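Local atomic coordinates of N5-Carboxyaminoimidazole ribonucleotide synthetase (Staphylococcus aureus subsp. aureus, PDB entry 3ORQ), a protein that catalyses the ATP-dependent carboxylation of 5-aminoimidazole ribonucleotide by bicarbonate to N5-carboxyaminoimidazole ribonucleotide, a step of purine biosynthesis. Residues H249-F254 and L296-Q301; S196-R201 and Y288-T293; H294-A297 and L303-S306; N5-K10 and K95-Q100; I77-E82 and Y102-L107. All blocks are in the same frame, centred on the assembly; numbering follows the deposited sequence.

Contact 1: H249-F254 and L296-Q301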
# COMPACT_ATOMS: atom_id res chain seq x y z
N HIS A 249 26.16 7.39 11.20
CA HIS A 249 25.78 6.19 10.51
C HIS A 249 24.26 6.14 10.33
O HIS A 249 23.51 6.14 11.31
CB HIS A 249 26.25 4.97 11.29
CG HIS A 249 25.83 3.66 10.68
ND1 HIS A 249 26.33 3.21 9.48
CD2 HIS A 249 24.96 2.71 11.11
CE1 HIS A 249 25.80 2.03 9.20
NE2 HIS A 249 24.96 1.71 10.17
N PHE A 250 23.81 6.07 9.08
CA PHE A 250 22.40 5.82 8.76
C PHE A 250 22.19 4.52 8.01
O PHE A 250 22.88 4.27 7.03
CB PHE A 250 21.89 6.96 7.88
CG PHE A 250 21.73 8.26 8.62
CD1 PHE A 250 20.70 8.42 9.57
CD2 PHE A 250 22.65 9.29 8.41
CE1 PHE A 250 20.56 9.63 10.25
CE2 PHE A 250 22.52 10.49 9.11
CZ PHE A 250 21.49 10.67 10.02
N ILE A 251 21.25 3.71 8.46
CA ILE A 251 20.67 2.64 7.65
C ILE A 251 19.14 2.84 7.67
O ILE A 251 18.59 3.39 8.62
CB ILE A 251 21.02 1.24 8.19
CG1 ILE A 251 22.51 0.92 7.93
CG2 ILE A 251 20.13 0.18 7.53
CD1 ILE A 251 22.91 1.00 6.46
N GLY A 252 18.48 2.43 6.58
CA GLY A 252 17.06 2.68 6.36
C GLY A 252 16.80 4.12 5.91
O GLY A 252 17.70 4.83 5.46
N THR A 253 15.57 4.59 6.06
CA THR A 253 15.22 5.92 5.60
C THR A 253 15.52 6.98 6.66
O THR A 253 15.23 6.78 7.85
CB THR A 253 13.74 5.92 5.17
OG1 THR A 253 13.65 5.11 3.98
CG2 THR A 253 13.21 7.35 4.86
N PHE A 254 16.10 8.10 6.23
CA PHE A 254 16.20 9.29 7.11
C PHE A 254 15.89 10.51 6.26
O PHE A 254 15.85 10.42 5.03
CB PHE A 254 17.59 9.38 7.77
CG PHE A 254 18.72 9.51 6.80
CD1 PHE A 254 19.19 8.40 6.10
CD2 PHE A 254 19.29 10.73 6.56
CE1 PHE A 254 20.24 8.52 5.17
CE2 PHE A 254 20.35 10.87 5.62
CZ PHE A 254 20.82 9.75 4.93
N LEU A 296 13.35 -2.58 2.81
CA LEU A 296 14.38 -3.17 1.95
C LEU A 296 15.75 -3.01 2.61
O LEU A 296 16.51 -3.98 2.70
CB LEU A 296 14.37 -2.53 0.54
CG LEU A 296 13.26 -2.94 -0.43
CD1 LEU A 296 13.38 -2.08 -1.66
CD2 LEU A 296 13.31 -4.48 -0.77
N ALA A 297 16.01 -1.79 3.06
CA ALA A 297 17.28 -1.40 3.68
C ALA A 297 17.58 -2.21 4.92
O ALA A 297 18.58 -2.89 5.07
CB ALA A 297 17.22 0.07 4.03
N VAL A 298 16.63 -2.15 5.83
CA VAL A 298 16.77 -2.72 7.15
C VAL A 298 16.87 -4.24 7.08
O VAL A 298 17.53 -4.86 7.94
CB VAL A 298 15.58 -2.14 7.96
CG1 VAL A 298 14.63 -3.16 8.56
CG2 VAL A 298 16.04 -0.99 8.81
N THR A 299 16.22 -4.87 6.08
CA THR A 299 16.30 -6.33 5.94
C THR A 299 17.50 -6.71 5.07
O THR A 299 17.72 -7.90 4.77
CB THR A 299 15.00 -6.95 5.32
OG1 THR A 299 14.74 -6.36 4.02
CG2 THR A 299 13.77 -6.70 6.26
N GLY A 300 18.28 -5.70 4.68
CA GLY A 300 19.58 -5.93 4.02
C GLY A 300 19.46 -6.27 2.53
O GLY A 300 20.38 -6.86 1.99
N GLN A 301 18.34 -5.90 1.89
CA GLN A 301 18.15 -6.14 0.45
C GLN A 301 18.82 -5.05 -0.38
O GLN A 301 19.18 -4.01 0.14
CB GLN A 301 16.66 -6.17 0.09
CG GLN A 301 15.73 -7.03 1.04
CD GLN A 301 16.07 -8.45 1.00
OE1 GLN A 301 15.92 -9.11 -0.02
NE2 GLN A 301 16.58 -8.96 2.11
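Ile251 holds its chain branch CG1 beside the backbone N (chi1 -72°), which turns CG2 toward Val298 on helix 290-298. In Val298 chi1 is 121°, about midway between staggered positions. The two CG2 methyls come together, Ile251 CG2 lying 4.4 Å from Val298 CG2. The same Ile251 CG2 is 4.2 Å from Ala297 O. The closer approach is one residue further on. Ala297 directs its methyl at the backbone of Gly252, with Ala297 CB 3.5 Å from Gly252 CA and 3.7 Å from Gly252 N. Gly252 has positive phi (78°) and presents bare backbone to this methyl. It pairs through its backbone with Arg201, and Thr253 N is bonded to His294 ND1. Thus the start of strand 252-261 is held to both its neighbour strand and the helix. Beyond the contact the helix ends in a Schellman motif: Gly300 has positive phi, and Gln301 N reaches Leu296 O at 2.8 Å. Between the two segments themselves the chemistry is apolar. This implies that buried methyl and backbone surfaces seat the helix end on the strand, while the polar bonds of Gly252 and Thr253 run to Arg201 and His294.

Contact 2: S196-R201 and Y288-T293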
# COMPACT_ATOMS: atom_id res chain seq x y z
N SER A 196 13.04 19.47 1.88
CA SER A 196 13.64 18.32 2.56
C SER A 196 13.99 17.27 1.53
O SER A 196 13.48 17.26 0.42
CB SER A 196 12.69 17.75 3.62
OG SER A 196 11.58 17.09 3.04
N LEU A 197 14.90 16.39 1.93
CA LEU A 197 15.42 15.35 1.07
C LEU A 197 15.32 14.05 1.86
O LEU A 197 15.92 13.89 2.93
CB LEU A 197 16.88 15.64 0.73
CG LEU A 197 17.48 14.79 -0.38
CD1 LEU A 197 16.75 14.98 -1.71
CD2 LEU A 197 18.95 15.10 -0.53
N THR A 198 14.48 13.15 1.38
CA THR A 198 14.33 11.84 2.02
C THR A 198 15.31 10.85 1.35
O THR A 198 15.48 10.88 0.13
CB THR A 198 12.89 11.43 1.96
OG1 THR A 198 12.13 12.34 2.80
CG2 THR A 198 12.72 9.96 2.44
N VAL A 199 15.98 10.03 2.15
CA VAL A 199 17.10 9.23 1.68
C VAL A 199 17.01 7.84 2.29
O VAL A 199 16.46 7.66 3.39
CB VAL A 199 18.49 9.85 2.14
CG1 VAL A 199 19.68 9.06 1.61
CG2 VAL A 199 18.63 11.32 1.77
N THR A 200 17.54 6.85 1.58
CA THR A 200 17.60 5.52 2.19
C THR A 200 18.99 4.96 2.00
O THR A 200 19.54 5.00 0.90
CB THR A 200 16.56 4.51 1.59
OG1 THR A 200 15.23 5.05 1.69
CG2 THR A 200 16.61 3.19 2.40
N ARG A 201 19.54 4.41 3.05
CA ARG A 201 20.89 3.84 2.98
C ARG A 201 20.78 2.40 3.38
O ARG A 201 20.07 2.07 4.33
CB ARG A 201 21.83 4.57 3.95
CG ARG A 201 22.93 5.32 3.22
CD ARG A 201 24.00 5.80 4.21
NE ARG A 201 25.25 5.13 3.94
CZ ARG A 201 25.86 4.27 4.73
NH1 ARG A 201 25.37 3.94 5.93
NH2 ARG A 201 27.00 3.73 4.30
N TYR A 288 8.47 3.60 -5.61
CA TYR A 288 8.77 3.02 -4.29
C TYR A 288 8.38 4.08 -3.27
O TYR A 288 8.53 5.27 -3.53
CB TYR A 288 10.26 2.75 -4.11
CG TYR A 288 10.89 1.77 -5.11
CD1 TYR A 288 11.46 2.26 -6.29
CD2 TYR A 288 10.94 0.41 -4.85
CE1 TYR A 288 12.04 1.43 -7.22
CE2 TYR A 288 11.51 -0.49 -5.82
CZ TYR A 288 12.06 0.06 -6.99
OH TYR A 288 12.65 -0.75 -7.94
N SER A 289 7.90 3.67 -2.09
CA SER A 289 7.64 4.66 -1.04
C SER A 289 8.77 4.65 -0.05
O SER A 289 9.56 3.73 -0.04
CB SER A 289 6.30 4.37 -0.31
OG SER A 289 6.50 3.42 0.73
N GLN A 290 8.81 5.64 0.83
CA GLN A 290 9.89 5.74 1.79
C GLN A 290 9.84 4.61 2.79
O GLN A 290 10.85 4.28 3.42
CB GLN A 290 9.88 7.12 2.47
CG GLN A 290 8.60 7.50 3.16
CD GLN A 290 8.76 8.67 4.11
OE1 GLN A 290 7.76 9.26 4.54
NE2 GLN A 290 9.98 8.99 4.48
N PHE A 291 8.66 4.01 2.93
CA PHE A 291 8.51 2.81 3.80
C PHE A 291 8.97 1.53 3.11
O PHE A 291 9.60 0.68 3.77
CB PHE A 291 7.04 2.68 4.32
CG PHE A 291 6.56 3.92 4.99
CD1 PHE A 291 7.01 4.23 6.28
CD2 PHE A 291 5.80 4.87 4.28
CE1 PHE A 291 6.62 5.42 6.90
CE2 PHE A 291 5.40 6.07 4.89
CZ PHE A 291 5.80 6.33 6.21
N ASP A 292 8.69 1.39 1.80
CA ASP A 292 9.18 0.22 1.08
C ASP A 292 10.70 0.19 1.18
O ASP A 292 11.27 -0.82 1.57
CB ASP A 292 8.79 0.26 -0.40
CG ASP A 292 7.28 0.26 -0.63
OD1 ASP A 292 6.50 -0.33 0.18
OD2 ASP A 292 6.87 0.92 -1.63
N THR A 293 11.36 1.28 0.80
CA THR A 293 12.82 1.28 0.86
C THR A 293 13.32 1.13 2.33
O THR A 293 14.36 0.58 2.57
CB THR A 293 13.41 2.53 0.20
OG1 THR A 293 12.85 3.69 0.83
CG2 THR A 293 13.07 2.58 -1.27
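Gln290, which meets Thr198 across the contact, also covers part of a ring. Its CG lies 3.9 Å above one face of Phe291, offset toward the rim, and Pro275 touches both side chains. From the strand, Thr198 sends its methyl CG2 to within 4.0 Å of Gln290 CB, the two side chains crossing at about a right angle. That methyl is anti to the backbone N (chi1 -67° for OG1). Thr198 OG1 turns to Thr255 OG1 instead. The polar link is made by two hydroxyls. Thr200 OG1 and Thr293 OG1 are hydrogen-bonded at 2.9 Å, and either may be the donor. Thr200 OG1 also bonds Thr253 OG1, which in turn is bonded to Gln290 O. Thr293 OG1 sits over the first turn of its own helix, with chi1 56° placing it between its backbone N and carbonyl carbon. The methyl of Thr200 packs on the helix backbone, CG2 lying 3.5 Å from Thr293 O. Behind this face the helix start is fixed by a capping box. Asp292 N reaches Ser289 OG at 3.2 Å, and Ser289 N gives a nearly straight bond (165°) to Asp292 OD2 at 3.0 Å. Asp292 OD1 has Lys33 as a salt-bridge partner. The contact lies in the ATP-grasp part, with the side chain of Thr198 about 12 Å from the bound magnesium ion. The threonine hydroxyls therefore form a small buried network that joins strands 191-201 and 252-261 to the first turn of helix 290-298.

Contact 3: H294-A297 and L303-S306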
# COMPACT_ATOMS: atom_id res chain seq x y z
N HIS A 294 12.56 1.58 3.31
CA HIS A 294 13.01 1.41 4.67
C HIS A 294 13.14 -0.07 5.00
O HIS A 294 14.15 -0.50 5.58
CB HIS A 294 12.05 2.08 5.66
CG HIS A 294 12.58 2.11 7.07
ND1 HIS A 294 13.50 3.04 7.50
CD2 HIS A 294 12.33 1.33 8.15
CE1 HIS A 294 13.77 2.86 8.77
NE2 HIS A 294 13.09 1.81 9.19
N ILE A 295 12.13 -0.85 4.61
CA ILE A 295 12.12 -2.30 4.87
C ILE A 295 13.20 -3.00 4.06
O ILE A 295 13.88 -3.94 4.55
CB ILE A 295 10.76 -2.91 4.48
CG1 ILE A 295 9.63 -2.21 5.24
CG2 ILE A 295 10.77 -4.46 4.74
CD1 ILE A 295 9.85 -2.13 6.81
N LEU A 296 13.35 -2.58 2.81
CA LEU A 296 14.38 -3.17 1.95
C LEU A 296 15.75 -3.01 2.61
O LEU A 296 16.51 -3.98 2.70
CB LEU A 296 14.37 -2.53 0.54
CG LEU A 296 13.26 -2.94 -0.43
CD1 LEU A 296 13.38 -2.08 -1.66
CD2 LEU A 296 13.31 -4.48 -0.77
N ALA A 297 16.01 -1.79 3.06
CA ALA A 297 17.28 -1.40 3.68
C ALA A 297 17.58 -2.21 4.92
O ALA A 297 18.58 -2.89 5.07
CB ALA A 297 17.22 0.07 4.03
N LEU A 303 18.75 -1.87 -2.85
CA LEU A 303 17.86 -0.72 -2.93
C LEU A 303 17.81 -0.36 -4.39
O LEU A 303 18.76 -0.58 -5.09
CB LEU A 303 18.44 0.50 -2.17
CG LEU A 303 18.48 0.31 -0.64
CD1 LEU A 303 19.08 1.49 0.10
CD2 LEU A 303 17.06 0.09 -0.17
N PRO A 304 16.69 0.22 -4.86
CA PRO A 304 16.72 0.70 -6.25
C PRO A 304 17.73 1.83 -6.35
O PRO A 304 17.89 2.57 -5.38
CB PRO A 304 15.33 1.22 -6.46
CG PRO A 304 14.86 1.58 -5.02
CD PRO A 304 15.41 0.47 -4.20
N ASN A 305 18.40 1.97 -7.49
CA ASN A 305 19.40 3.01 -7.67
C ASN A 305 18.79 4.38 -7.76
O ASN A 305 19.41 5.35 -7.35
CB ASN A 305 20.26 2.73 -8.91
CG ASN A 305 21.14 1.48 -8.72
OD1 ASN A 305 21.27 0.65 -9.63
ND2 ASN A 305 21.72 1.33 -7.52
N SER A 306 17.58 4.47 -8.31
CA SER A 306 16.90 5.76 -8.33
C SER A 306 15.43 5.60 -8.01
O SER A 306 14.88 4.51 -8.10
CB SER A 306 17.10 6.49 -9.67
OG SER A 306 16.31 5.86 -10.66
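Leu296 and Leu303 bring their backbones within 6.5 Å, CA to CA. Residues 294-297 are regular helix, and the Schellman motif at Gly300 ends that helix, so the following chain folds back along it. Leu303 and Pro304 are extended but belong to no regular strand. The returning chain covers the side of the last helical turns. Leu303 does most of the covering. With CG beside the backbone N and the chain stretched beyond it (chi2 178°), its CD2 methyl comes in against the helix. Leu303 CD2 lies 3.8 Å from Leu296 CB, and 3.9 Å from the backbone Ala297 N. It also reaches the Ala297 methyl, with Leu303 CD2 4.2 Å from Ala297 CB. The other branch of Leu303 faces strand 191-201, where it packs on Thr200. The loop is held in place by polar bonds outside the contact, from Leu303 N to Gln206 OE1 and from Pro304 O to Thr208 OG1. Pro334 of the second subunit packs on both Leu296 and Pro304, so this corner belongs to the dimer interface as well. There the leucine and proline side chains meet at a slant, with Leu296 CD1 4.1 Å from Pro304 CD.

Contact 4: N5-K10 and K95-Q100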
# COMPACT_ATOMS: atom_id res chain seq x y z
N ASN A 5 28.25 -4.03 6.27
CA ASN A 5 27.51 -5.18 5.75
C ASN A 5 26.86 -5.99 6.86
O ASN A 5 27.47 -6.21 7.90
CB ASN A 5 28.38 -6.06 4.88
CG ASN A 5 29.01 -5.31 3.75
OD1 ASN A 5 28.42 -5.19 2.66
ND2 ASN A 5 30.22 -4.76 4.00
N PHE A 6 25.60 -6.40 6.63
CA PHE A 6 24.80 -7.01 7.69
C PHE A 6 23.79 -8.04 7.17
O PHE A 6 23.67 -8.27 5.97
CB PHE A 6 24.15 -5.92 8.53
CG PHE A 6 23.31 -4.98 7.73
CD1 PHE A 6 21.96 -5.31 7.42
CD2 PHE A 6 23.83 -3.76 7.30
CE1 PHE A 6 21.15 -4.42 6.69
CE2 PHE A 6 23.04 -2.86 6.56
CZ PHE A 6 21.69 -3.19 6.23
N ASN A 7 23.09 -8.72 8.08
CA ASN A 7 22.22 -9.84 7.67
C ASN A 7 21.26 -9.51 6.55
O ASN A 7 20.54 -8.48 6.60
CB ASN A 7 21.45 -10.34 8.85
CG ASN A 7 22.34 -11.01 9.88
OD1 ASN A 7 23.57 -11.10 9.73
ND2 ASN A 7 21.71 -11.48 10.95
N LYS A 8 21.26 -10.38 5.55
CA LYS A 8 20.27 -10.37 4.48
C LYS A 8 19.12 -11.25 4.92
O LYS A 8 19.27 -12.47 4.99
CB LYS A 8 20.86 -10.82 3.13
CG LYS A 8 21.85 -9.78 2.55
CD LYS A 8 22.50 -10.22 1.22
CE LYS A 8 23.50 -9.13 0.74
NZ LYS A 8 24.52 -9.54 -0.27
N LEU A 9 17.98 -10.63 5.26
CA LEU A 9 16.80 -11.38 5.75
C LEU A 9 15.80 -11.63 4.63
O LEU A 9 15.45 -10.71 3.86
CB LEU A 9 16.09 -10.63 6.88
CG LEU A 9 16.93 -10.32 8.12
CD1 LEU A 9 16.13 -9.40 9.01
CD2 LEU A 9 17.37 -11.62 8.83
N LYS A 10 15.30 -12.86 4.57
CA LYS A 10 14.35 -13.27 3.54
C LYS A 10 12.94 -13.23 4.07
O LYS A 10 12.71 -13.28 5.30
CB LYS A 10 14.69 -14.68 3.02
CG LYS A 10 16.08 -14.73 2.24
CD LYS A 10 16.46 -16.18 1.93
CE LYS A 10 17.40 -16.27 0.75
NZ LYS A 10 18.79 -15.95 1.12
N LYS A 95 23.16 -6.88 21.60
CA LYS A 95 22.65 -8.23 21.75
C LYS A 95 21.84 -8.71 20.54
O LYS A 95 21.80 -9.90 20.26
CB LYS A 95 21.79 -8.33 23.01
CG LYS A 95 21.47 -9.75 23.43
CD LYS A 95 20.71 -9.80 24.77
CE LYS A 95 20.54 -11.25 25.25
NZ LYS A 95 19.25 -11.48 26.00
N TYR A 96 21.19 -7.80 19.83
CA TYR A 96 20.35 -8.17 18.70
C TYR A 96 20.73 -7.45 17.42
O TYR A 96 21.61 -6.65 17.42
CB TYR A 96 18.88 -7.87 19.02
CG TYR A 96 18.45 -8.45 20.34
CD1 TYR A 96 18.09 -9.81 20.45
CD2 TYR A 96 18.42 -7.65 21.51
CE1 TYR A 96 17.73 -10.37 21.69
CE2 TYR A 96 18.04 -8.18 22.73
CZ TYR A 96 17.71 -9.55 22.82
OH TYR A 96 17.34 -10.08 24.04
N ASN A 97 20.02 -7.74 16.33
CA ASN A 97 20.36 -7.17 15.02
C ASN A 97 19.61 -5.87 14.74
O ASN A 97 18.37 -5.87 14.47
CB ASN A 97 20.10 -8.21 13.93
CG ASN A 97 20.37 -7.66 12.55
OD1 ASN A 97 21.35 -6.96 12.34
ND2 ASN A 97 19.50 -7.97 11.60
N ILE A 98 20.36 -4.77 14.81
CA ILE A 98 19.84 -3.41 14.60
C ILE A 98 20.86 -2.65 13.74
O ILE A 98 21.69 -1.90 14.26
CB ILE A 98 19.61 -2.65 15.93
CG1 ILE A 98 18.93 -3.57 16.99
CG2 ILE A 98 18.77 -1.33 15.72
CD1 ILE A 98 18.49 -2.82 18.29
N PRO A 99 20.79 -2.83 12.43
CA PRO A 99 21.79 -2.26 11.56
C PRO A 99 21.81 -0.73 11.65
O PRO A 99 22.81 -0.12 11.33
CB PRO A 99 21.36 -2.71 10.17
CG PRO A 99 20.46 -3.85 10.38
CD PRO A 99 19.79 -3.63 11.69
N GLN A 100 20.70 -0.13 12.09
CA GLN A 100 20.64 1.32 12.32
C GLN A 100 21.54 1.82 13.44
O GLN A 100 21.88 3.02 13.48
CB GLN A 100 19.19 1.75 12.59
CG GLN A 100 18.35 1.86 11.35
CD GLN A 100 16.89 2.08 11.70
OE1 GLN A 100 16.23 1.19 12.25
NE2 GLN A 100 16.39 3.29 11.42
O HOH W 1 19.23 -7.27 8.84
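Phe6 and Pro99 make a CH-pi contact. Pro99 CB stands 3.6 Å from the centroid of the Phe6 ring and only 3° off its normal, so the proline sits squarely over one face. Pro99 CG leans toward one side of the ring, 3.6 Å from Phe6 CD1. The ring reaches this place because Phe6 CG lies between its backbone N and carbonyl carbon (chi1 57°). Ile251 is another neighbour of the ring. Polar contact is indirect. One water donates to Asn7 O at 2.9 Å and accepts from Asn97 ND2, also at 2.9 Å. Asn97 extends its amide toward the N-terminal segment, with CG anti to the backbone N, and the same ND2 bonds Asp75 O. Looser packing completes the contact. Asn7 CB is 4.1 Å from Asn97 ND2, with the two amide planes inclined by 41° and no bond between them. Leu9 CD1 lies at the margin, 4.5 Å from Asn97 ND2, and its side chain also touches Val76. Backbone bonds tie the segments onward, Leu9 to Thr299 and Asn97 to Ile77. The contact thus joins the chain before strand 14-18 to the loop after helix 86-95 near the surface. Its chemistry implies that the closest direct packing is on the aromatic face, while the polar join depends on a bound water and on an amide nitrogen shared between two acceptors.

Contact 5: I77-E82 and Y102-L107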
# COMPACT_ATOMS: atom_id res chain seq x y z
N ILE A 77 15.58 -5.26 14.27
CA ILE A 77 14.76 -4.26 15.01
C ILE A 77 15.01 -2.88 14.43
O ILE A 77 16.15 -2.50 14.18
CB ILE A 77 15.04 -4.27 16.52
CG1 ILE A 77 14.60 -5.58 17.16
CG2 ILE A 77 14.34 -3.14 17.22
CD1 ILE A 77 15.22 -5.75 18.50
N THR A 78 13.92 -2.16 14.17
CA THR A 78 14.00 -0.76 13.71
C THR A 78 13.12 0.07 14.62
O THR A 78 12.48 -0.45 15.53
CB THR A 78 13.55 -0.59 12.23
OG1 THR A 78 13.72 0.77 11.82
CG2 THR A 78 12.08 -1.04 12.03
N TYR A 79 13.11 1.38 14.43
CA TYR A 79 12.39 2.23 15.34
C TYR A 79 11.69 3.25 14.51
O TYR A 79 12.16 3.60 13.41
CB TYR A 79 13.30 2.93 16.37
CG TYR A 79 14.59 3.45 15.80
CD1 TYR A 79 14.63 4.67 15.12
CD2 TYR A 79 15.77 2.74 15.94
CE1 TYR A 79 15.84 5.13 14.54
CE2 TYR A 79 17.01 3.24 15.40
CZ TYR A 79 17.01 4.41 14.71
OH TYR A 79 18.17 4.87 14.20
N GLU A 80 10.61 3.75 15.07
CA GLU A 80 9.67 4.60 14.38
C GLU A 80 9.80 6.04 14.88
O GLU A 80 9.40 6.98 14.20
CB GLU A 80 8.25 4.05 14.63
CG GLU A 80 7.15 4.85 14.06
CD GLU A 80 6.10 5.32 15.05
OE1 GLU A 80 5.14 5.96 14.61
OE2 GLU A 80 6.24 5.11 16.26
N PHE A 81 10.36 6.25 16.06
CA PHE A 81 10.48 7.61 16.57
C PHE A 81 11.71 7.72 17.48
O PHE A 81 12.11 6.75 18.12
CB PHE A 81 9.17 8.00 17.30
CG PHE A 81 8.73 9.46 17.11
CD1 PHE A 81 8.00 9.85 15.97
CD2 PHE A 81 8.99 10.44 18.10
CE1 PHE A 81 7.56 11.19 15.81
CE2 PHE A 81 8.55 11.78 17.94
CZ PHE A 81 7.84 12.15 16.80
N GLU A 82 12.32 8.90 17.53
CA GLU A 82 13.53 9.16 18.31
C GLU A 82 13.33 9.09 19.82
O GLU A 82 14.23 9.42 20.57
CB GLU A 82 14.08 10.53 17.95
CG GLU A 82 14.10 10.82 16.47
CD GLU A 82 12.95 11.69 16.02
OE1 GLU A 82 11.78 11.31 16.23
OE2 GLU A 82 13.24 12.76 15.43
N TYR A 102 23.03 2.95 17.25
CA TYR A 102 22.49 3.87 18.25
C TYR A 102 23.04 5.29 18.06
O TYR A 102 22.56 6.23 18.68
CB TYR A 102 22.78 3.38 19.69
CG TYR A 102 24.26 3.38 19.99
CD1 TYR A 102 25.09 2.35 19.53
CD2 TYR A 102 24.85 4.45 20.67
CE1 TYR A 102 26.45 2.34 19.77
CE2 TYR A 102 26.23 4.45 20.92
CZ TYR A 102 27.02 3.39 20.46
OH TYR A 102 28.39 3.38 20.69
N GLN A 103 24.02 5.45 17.20
CA GLN A 103 24.67 6.75 17.03
C GLN A 103 23.69 7.80 16.50
O GLN A 103 23.66 8.93 16.97
CB GLN A 103 25.90 6.65 16.11
CG GLN A 103 26.64 7.96 15.93
CD GLN A 103 27.57 7.97 14.72
OE1 GLN A 103 27.28 7.32 13.72
NE2 GLN A 103 28.66 8.74 14.79
N ALA A 104 22.92 7.42 15.48
CA ALA A 104 22.00 8.36 14.86
C ALA A 104 21.10 8.90 15.95
O ALA A 104 21.00 10.12 16.13
CB ALA A 104 21.18 7.69 13.76
N ILE A 105 20.47 7.99 16.70
CA ILE A 105 19.55 8.37 17.74
C ILE A 105 20.20 9.20 18.81
O ILE A 105 19.68 10.26 19.11
CB ILE A 105 18.89 7.16 18.42
CG1 ILE A 105 17.90 6.49 17.46
CG2 ILE A 105 18.20 7.60 19.71
CD1 ILE A 105 16.57 7.22 17.25
N GLN A 106 21.30 8.73 19.38
CA GLN A 106 22.01 9.45 20.45
C GLN A 106 22.23 10.91 20.10
O GLN A 106 21.98 11.83 20.88
CB GLN A 106 23.38 8.79 20.71
CG GLN A 106 24.33 9.58 21.66
CD GLN A 106 25.81 9.13 21.56
OE1 GLN A 106 26.12 8.02 21.10
NE2 GLN A 106 26.72 10.00 21.99
N LEU A 107 22.71 11.11 18.88
CA LEU A 107 23.26 12.36 18.46
C LEU A 107 22.13 13.29 17.99
O LEU A 107 22.18 14.49 18.25
CB LEU A 107 24.26 12.04 17.38
CG LEU A 107 25.17 13.09 16.82
CD1 LEU A 107 26.31 12.40 16.05
CD2 LEU A 107 24.31 13.98 15.91
O HOH W 2 20.55 5.12 15.73
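Tyr79, at the end of strand 76-79, faces Ile105 in the first turns of helix 103-109, and the loop after the strand brings Glu82 CA 6.1 Å from Ile105 CA. The side chains of Tyr79 and Ile105 come from opposite directions. A chi1 of 42° sets Tyr79 CG between the backbone N and the carbonyl carbon and carries the ring toward the helix. The isoleucine lies over one face of this ring in a CH-pi contact. Its CD1 is 3.9 Å from the ring centroid and 28° off the normal, displaced toward CE1, with Ile105 CD1 3.5 Å from Tyr79 CE1. The middle of the isoleucine follows the ring outward, Ile105 CG1 lying 3.7 Å from Tyr79 OH. Ile105 CD1 also touches the loop, 3.8 Å from Glu82 CA. Ala104 CB approaches the phenol oxygen from the helix. A water completes the join: it lies 2.8 Å from Tyr79 OH and accepts from Ile105 N at 3.0 Å. This gives a partner to an amide of the first helical turn. The carboxylate of Glu82 turns away to a salt bridge with Arg274, and its side chain is about 7 Å from the bound ADP. A helix packed against the end of a parallel-sheet strand fits the Rossmann-like preATP-grasp domain, here at the edge strand of its four-stranded sheet.

In the fold
From the N terminus, contact 4 opens at 5-10 and contact 5 at 77-82. They close in the same order, at 95-100 and 102-107, so the two cross and join the N-terminal chain, edge strand 76-79 and helix 103-109. Later, contact 2 opens at 196-201 and contact 1 at 249-254. These also cross, since helix 290-298 closes contact 2 with its start and contact 1 with its end. Contact 3 is a short loop that begins on the same helix and shares Leu296 and Ala297 with contact 1. The two halves meet where His294 bonds Thr78 and Pro99 bonds His249, tying strand 76-79 and the loop after helix 86-95 to helix 290-298 and the chain leading into strand 252-261.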